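Local coordinates for protein ZmpA Glycopeptidase (Clostridium perfringens, PDB 6XSX) that probably cleaves the peptide backbone of glycoproteins through its M60 metalloprotease module, the part of the longer protein held in this chain, at residues L27-N32 against T122-T127; W43-W48 against F236-I241. All coordinates share one frame; numbering follows the deposited sequence.

Overall arrangement
Contact 1 (27-32 with 122-127) lies at the surface, and contact 2 (43-48 with 236-241) is buried nearer the middle of the chain. Their centres are about 11 Å apart. Both reach the same mixed sheet, through strands 117-123 and 240-244. Arg30 of contact 1 joins them: its NE makes a 2.8 Å salt bridge to Asp47 OD2, and its O is a probable hydrogen-bond partner of Asn237 ND2 at 2.9 Å. Tyr240 of contact 2 lies near, without touching, the HExxH residues His281, Glu282 and His285, a pattern consistent with the zinc site of an M60 peptidase. No metal is bound there here.

Contact 1 (L27-N32 against T122-T127); sequences LQSRGN and TSNPYT
Leu27 and Thr122 meet tip to tip where strand 117-123 of the mixed sheet runs out. The loop that follows this strand packs against the one between strand 24-26 and helix 33-39. Leu27 CD2 is 3.7 Å from Thr122 OG1, and the other methyl of the leucine lies beside CB and CG2 of the threonine.

Asn124 makes the main polar side-chain link. Its CG is anti to the backbone N (chi1 -166°), which carries the amide across to the other loop. ND2 gives a hydrogen bond to Gln28 O at 2.8 Å, with an N-H...O angle of 163°. The acceptor lies in the plane of the Asn124 amide, but the donor sits above the Gln28 carbonyl plane. OD1 of the same amide is bonded to Gln131 of helix 128-131, so both ends of this buried group are held. The backbone O of Asn124 also takes a weak bond from Arg30 N.

Pro125 is the centre of an inverse gamma turn, closed by a weak bond from Tyr126 N to Asn124 O. Its CA makes a CA-H...O contact of 3.2 Å with Gly31 O. A water links Pro125 O to Asn32 ND2, weakly at the asparagine end. Asn32 itself N-caps helix 33-39, with OD1 bonded to Lys35 N.

Tyr126 takes part through its backbone: its O accepts a 2.9 Å hydrogen bond from Gly31 N, which stands well above the carbonyl plane. Gly31 has a positive phi of 82°, a shape that suits glycine. Thr127 N-caps helix 128-131, and Ser29 CB packs 3.6 Å from Thr127 C.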
loop_
_atom_site.group_PDB
_atom_site.type_symbol
_atom_site.label_atom_id
_atom_site.label_comp_id
_atom_site.label_asym_id
_atom_site.label_seq_id
_atom_site.Cartn_x
_atom_site.Cartn_y
_atom_site.Cartn_z
ATOM N N LEU A 27 -14.413 21.130 -18.107
ATOM C CA LEU A 27 -13.295 20.325 -17.635
ATOM C C LEU A 27 -12.157 21.210 -17.129
ATOM O O LEU A 27 -11.682 22.107 -17.831
ATOM C CB LEU A 27 -12.814 19.379 -18.744
ATOM C CG LEU A 27 -13.814 18.321 -19.229
ATOM C CD1 LEU A 27 -13.176 17.411 -20.269
ATOM C CD2 LEU A 27 -14.358 17.472 -18.084
ATOM N N GLN A 28 -11.720 20.918 -15.896
ATOM C CA GLN A 28 -10.544 21.525 -15.304
ATOM C C GLN A 28 -9.340 21.137 -16.161
ATOM O O GLN A 28 -9.325 20.050 -16.742
ATOM C CB GLN A 28 -10.414 21.029 -13.859
ATOM C CG GLN A 28 -9.310 21.707 -13.051
ATOM C CD GLN A 28 -9.065 21.033 -11.717
ATOM O OE1 GLN A 28 -9.715 20.049 -11.360
ATOM N NE2 GLN A 28 -8.100 21.549 -10.968
ATOM N N SER A 29 -8.370 22.051 -16.280
ATOM C CA SER A 29 -7.085 21.749 -16.899
ATOM C C SER A 29 -6.157 21.186 -15.828
ATOM O O SER A 29 -5.557 21.941 -15.077
ATOM C CB SER A 29 -6.484 22.992 -17.545
ATOM O OG SER A 29 -7.399 23.583 -18.455
ATOM N N ARG A 30 -6.021 19.858 -15.786
ATOM C CA ARG A 30 -5.559 19.183 -14.582
ATOM C C ARG A 30 -4.097 18.761 -14.693
ATOM O O ARG A 30 -3.535 18.232 -13.735
ATOM C CB ARG A 30 -6.464 17.988 -14.267
ATOM C CG ARG A 30 -7.784 18.389 -13.627
ATOM C CD ARG A 30 -8.689 17.218 -13.287
ATOM N NE ARG A 30 -8.139 16.225 -12.377
ATOM C CZ ARG A 30 -8.233 16.255 -11.051
ATOM N NH1 ARG A 30 -8.844 17.255 -10.438
ATOM N NH2 ARG A 30 -7.712 15.274 -10.336
ATOM N N GLY A 31 -3.491 18.985 -15.865
ATOM C CA GLY A 31 -2.080 18.693 -16.044
ATOM C C GLY A 31 -1.845 17.217 -16.346
ATOM O O GLY A 31 -2.762 16.404 -16.254
ATOM N N ASN A 32 -0.608 16.884 -16.725
ATOM C CA ASN A 32 -0.299 15.544 -17.191
ATOM C C ASN A 32 0.085 14.689 -15.990
ATOM O O ASN A 32 1.170 14.847 -15.440
ATOM C CB ASN A 32 0.833 15.566 -18.214
ATOM C CG ASN A 32 1.111 14.181 -18.752
ATOM O OD1 ASN A 32 1.108 13.210 -18.003
ATOM N ND2 ASN A 32 1.315 14.080 -20.053
ATOM N N THR A 122 -13.269 11.162 -18.671
ATOM C CA THR A 122 -12.496 12.175 -19.365
ATOM C C THR A 122 -11.076 12.187 -18.812
ATOM O O THR A 122 -10.841 11.898 -17.633
ATOM C CB THR A 122 -13.125 13.576 -19.273
ATOM O OG1 THR A 122 -13.079 14.036 -17.923
ATOM C CG2 THR A 122 -14.561 13.615 -19.747
ATOM N N SER A 123 -10.149 12.525 -19.709
ATOM C CA SER A 123 -8.766 12.797 -19.373
ATOM C C SER A 123 -8.407 14.124 -20.027
ATOM O O SER A 123 -8.628 14.288 -21.230
ATOM C CB SER A 123 -7.884 11.689 -19.870
ATOM O OG SER A 123 -6.522 12.038 -19.701
ATOM N N ASN A 124 -7.903 15.069 -19.221
ATOM C CA ASN A 124 -7.571 16.389 -19.730
ATOM C C ASN A 124 -6.177 16.770 -19.252
ATOM O O ASN A 124 -6.036 17.613 -18.368
ATOM C CB ASN A 124 -8.595 17.449 -19.320
ATOM C CG ASN A 124 -8.435 18.732 -20.108
ATOM O OD1 ASN A 124 -7.994 18.702 -21.255
ATOM N ND2 ASN A 124 -8.766 19.857 -19.496
ATOM N N PRO A 125 -5.109 16.170 -19.830
ATOM C CA PRO A 125 -3.768 16.250 -19.245
ATOM C C PRO A 125 -2.973 17.487 -19.676
ATOM O O PRO A 125 -1.837 17.380 -20.138
ATOM C CB PRO A 125 -3.167 14.915 -19.727
ATOM C CG PRO A 125 -3.747 14.760 -21.128
ATOM C CD PRO A 125 -5.141 15.360 -21.058
ATOM N N TYR A 126 -3.580 18.668 -19.504
ATOM C CA TYR A 126 -2.975 19.931 -19.902
ATOM C C TYR A 126 -3.152 20.956 -18.790
ATOM O O TYR A 126 -4.094 20.880 -18.002
ATOM C CB TYR A 126 -3.597 20.440 -21.209
ATOM C CG TYR A 126 -3.472 19.458 -22.345
ATOM C CD1 TYR A 126 -2.279 19.318 -23.042
ATOM C CD2 TYR A 126 -4.537 18.646 -22.700
ATOM C CE1 TYR A 126 -2.150 18.404 -24.077
ATOM C CE2 TYR A 126 -4.421 17.718 -23.721
ATOM C CZ TYR A 126 -3.225 17.595 -24.407
ATOM O OH TYR A 126 -3.124 16.677 -25.409
ATOM N N THR A 127 -2.250 21.939 -18.767
ATOM C CA THR A 127 -2.323 23.033 -17.810
ATOM C C THR A 127 -3.147 24.182 -18.390
ATOM O O THR A 127 -3.341 24.273 -19.603
ATOM C CB THR A 127 -0.919 23.532 -17.463
ATOM O OG1 THR A 127 -0.423 24.208 -18.620
ATOM C CG2 THR A 127 0.026 22.418 -17.059
HETATM O O HOH W 1 -0.206 15.845 -22.110
#

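Contact 2 (W43-W48 against F236-I241); sequences WNFQDW and FNFRYI
An aromatic cluster of Phe45, Phe238 and Tyr240 fills one end of this buried contact. Phe45 turns the edge of its ring to the face of Phe238, with CD2 3.7 Å from Phe238 CD1 and the planes at 67°. In the second edge-to-face pair Phe45 offers a face, and the edge of Tyr240 meets it with the planes perpendicular. Phe236 CZ adds a further apolar contact, 3.9 Å from Phe45 CD2.

The cluster sits where the loop before strand 49-56 crosses the residues that lead into strand 240-244, closest at Asp47 and Phe238; both strands belong to the mixed sheet. Helix 206-224 packs on Phe238 and Tyr240. Between the two segments the backbones are tied by Arg239 N, which gives a nearly straight 2.9 Å hydrogen bond to Gln46 O. A water bridges Gln46 N and Arg239 O.

The Arg239 chain bends at chi3 (-68°), and NE gives a hydrogen bond to Trp48 O at 2.8 Å. That oxygen lies in the guanidinium plane. NE sits almost in line with the carbonyl bond, but the N-H...O angle is bent, at 132°. NH1 and NH2 are bonded elsewhere, to Ser183 O and Thr186 O and to Gln49 OE1, so the group is fixed on several sides. Ile241 crosses Trp48 at about a right angle and sets CD1 over the face of the indole in a CH-pi contact, 3.4 Å from Trp48 CE3.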
loop_
_atom_site.group_PDB
_atom_site.type_symbol
_atom_site.label_atom_id
_atom_site.label_comp_id
_atom_site.label_asym_id
_atom_site.label_seq_id
_atom_site.Cartn_x
_atom_site.Cartn_y
_atom_site.Cartn_z
ATOM N N TRP A 43 3.963 5.387 -9.855
ATOM C CA TRP A 43 3.864 4.560 -11.045
ATOM C C TRP A 43 2.750 5.062 -11.966
ATOM O O TRP A 43 1.681 4.469 -12.019
ATOM C CB TRP A 43 3.664 3.093 -10.643
ATOM C CG TRP A 43 3.875 2.132 -11.772
ATOM C CD1 TRP A 43 3.945 2.440 -13.098
ATOM C CD2 TRP A 43 4.016 0.701 -11.685
ATOM N NE1 TRP A 43 4.139 1.310 -13.838
ATOM C CE2 TRP A 43 4.190 0.226 -13.004
ATOM C CE3 TRP A 43 4.034 -0.221 -10.633
ATOM C CZ2 TRP A 43 4.361 -1.130 -13.297
ATOM C CZ3 TRP A 43 4.201 -1.562 -10.920
ATOM C CH2 TRP A 43 4.365 -2.009 -12.237
ATOM N N ASN A 44 3.009 6.186 -12.651
ATOM C CA ASN A 44 2.229 6.705 -13.771
ATOM C C ASN A 44 0.732 6.695 -13.480
ATOM O O ASN A 44 -0.035 6.014 -14.159
ATOM C CB ASN A 44 2.562 5.976 -15.075
ATOM C CG ASN A 44 4.047 5.979 -15.363
ATOM O OD1 ASN A 44 4.757 6.898 -14.965
ATOM N ND2 ASN A 44 4.525 4.931 -16.012
ATOM N N PHE A 45 0.321 7.478 -12.482
ATOM C CA PHE A 45 -1.072 7.510 -12.066
ATOM C C PHE A 45 -1.907 8.122 -13.188
ATOM O O PHE A 45 -1.427 9.010 -13.890
ATOM C CB PHE A 45 -1.222 8.325 -10.782
ATOM C CG PHE A 45 -0.686 7.668 -9.534
ATOM C CD1 PHE A 45 0.006 6.464 -9.594
ATOM C CD2 PHE A 45 -0.832 8.280 -8.297
ATOM C CE1 PHE A 45 0.506 5.875 -8.442
ATOM C CE2 PHE A 45 -0.337 7.687 -7.143
ATOM C CZ PHE A 45 0.327 6.480 -7.218
ATOM N N GLN A 46 -3.140 7.612 -13.350
ATOM C CA GLN A 46 -4.119 8.166 -14.275
ATOM C C GLN A 46 -4.843 9.325 -13.588
ATOM O O GLN A 46 -4.621 9.601 -12.409
ATOM C CB GLN A 46 -5.127 7.097 -14.710
ATOM C CG GLN A 46 -4.500 5.760 -15.099
ATOM C CD GLN A 46 -3.471 5.901 -16.199
ATOM O OE1 GLN A 46 -2.306 5.520 -16.042
ATOM N NE2 GLN A 46 -3.884 6.478 -17.313
ATOM N N ASP A 47 -5.715 10.001 -14.339
ATOM C CA ASP A 47 -6.483 11.101 -13.785
ATOM C C ASP A 47 -7.879 11.118 -14.403
ATOM O O ASP A 47 -8.412 12.190 -14.695
ATOM C CB ASP A 47 -5.758 12.426 -14.002
ATOM C CG ASP A 47 -6.330 13.543 -13.155
ATOM O OD1 ASP A 47 -6.939 13.238 -12.103
ATOM O OD2 ASP A 47 -6.152 14.706 -13.547
ATOM N N TRP A 48 -8.458 9.918 -14.566
ATOM C CA TRP A 48 -9.792 9.744 -15.111
ATOM C C TRP A 48 -10.828 10.513 -14.290
ATOM O O TRP A 48 -10.841 10.411 -13.064
ATOM C CB TRP A 48 -10.161 8.258 -15.152
ATOM C CG TRP A 48 -9.251 7.417 -15.987
ATOM C CD1 TRP A 48 -8.301 7.831 -16.879
ATOM C CD2 TRP A 48 -9.260 5.988 -16.043
ATOM N NE1 TRP A 48 -7.699 6.752 -17.465
ATOM C CE2 TRP A 48 -8.272 5.607 -16.976
ATOM C CE3 TRP A 48 -10.015 5.004 -15.406
ATOM C CZ2 TRP A 48 -8.000 4.272 -17.265
ATOM C CZ3 TRP A 48 -9.742 3.685 -15.685
ATOM C CH2 TRP A 48 -8.751 3.329 -16.604
ATOM N N PHE A 236 -0.677 16.066 -6.136
ATOM C CA PHE A 236 -0.864 16.513 -7.514
ATOM C C PHE A 236 -2.216 15.994 -8.005
ATOM O O PHE A 236 -2.912 15.302 -7.259
ATOM C CB PHE A 236 0.319 16.077 -8.387
ATOM C CG PHE A 236 0.463 14.584 -8.559
ATOM C CD1 PHE A 236 0.972 13.796 -7.538
ATOM C CD2 PHE A 236 0.077 13.961 -9.741
ATOM C CE1 PHE A 236 1.114 12.426 -7.706
ATOM C CE2 PHE A 236 0.212 12.592 -9.906
ATOM C CZ PHE A 236 0.732 11.824 -8.885
ATOM N N ASN A 237 -2.603 16.338 -9.243
ATOM C CA ASN A 237 -3.899 15.896 -9.751
ATOM C C ASN A 237 -3.780 14.465 -10.262
ATOM O O ASN A 237 -3.062 14.222 -11.228
ATOM C CB ASN A 237 -4.456 16.807 -10.849
ATOM C CG ASN A 237 -4.792 18.199 -10.360
ATOM O OD1 ASN A 237 -5.266 18.372 -9.241
ATOM N ND2 ASN A 237 -4.558 19.198 -11.199
ATOM N N PHE A 238 -4.483 13.536 -9.597
ATOM C CA PHE A 238 -4.570 12.152 -10.032
ATOM C C PHE A 238 -5.863 11.522 -9.515
ATOM O O PHE A 238 -6.535 12.070 -8.645
ATOM C CB PHE A 238 -3.343 11.358 -9.571
ATOM C CG PHE A 238 -3.234 11.167 -8.076
ATOM C CD1 PHE A 238 -3.908 10.135 -7.438
ATOM C CD2 PHE A 238 -2.409 11.985 -7.315
ATOM C CE1 PHE A 238 -3.784 9.940 -6.069
ATOM C CE2 PHE A 238 -2.278 11.792 -5.949
ATOM C CZ PHE A 238 -2.971 10.770 -5.327
ATOM N N ARG A 239 -6.212 10.357 -10.062
ATOM C CA ARG A 239 -7.275 9.568 -9.464
ATOM C C ARG A 239 -6.807 8.119 -9.382
ATOM O O ARG A 239 -6.653 7.458 -10.406
ATOM C CB ARG A 239 -8.606 9.715 -10.214
ATOM C CG ARG A 239 -9.781 9.058 -9.501
ATOM C CD ARG A 239 -11.100 9.146 -10.263
ATOM N NE ARG A 239 -11.618 10.511 -10.349
ATOM C CZ ARG A 239 -12.266 11.131 -9.366
ATOM N NH1 ARG A 239 -12.468 10.513 -8.217
ATOM N NH2 ARG A 239 -12.705 12.365 -9.530
ATOM N N TYR A 240 -6.545 7.655 -8.151
ATOM C CA TYR A 240 -6.114 6.279 -7.959
ATOM C C TYR A 240 -7.305 5.387 -8.284
ATOM O O TYR A 240 -8.439 5.734 -7.940
ATOM C CB TYR A 240 -5.636 6.036 -6.522
ATOM C CG TYR A 240 -4.943 4.705 -6.351
ATOM C CD1 TYR A 240 -3.561 4.592 -6.454
ATOM C CD2 TYR A 240 -5.674 3.548 -6.155
ATOM C CE1 TYR A 240 -2.929 3.362 -6.331
ATOM C CE2 TYR A 240 -5.061 2.312 -6.038
ATOM C CZ TYR A 240 -3.682 2.219 -6.117
ATOM O OH TYR A 240 -3.086 0.996 -6.001
ATOM N N ILE A 241 -7.032 4.244 -8.928
ATOM C CA ILE A 241 -8.083 3.366 -9.427
ATOM C C ILE A 241 -7.898 1.959 -8.863
ATOM O O ILE A 241 -6.829 1.364 -9.020
ATOM C CB ILE A 241 -8.075 3.330 -10.971
ATOM C CG1 ILE A 241 -8.273 4.727 -11.571
ATOM C CG2 ILE A 241 -9.108 2.330 -11.497
ATOM C CD1 ILE A 241 -7.628 4.907 -12.930
HETATM O O HOH W 2 -4.428 6.050 -11.372
#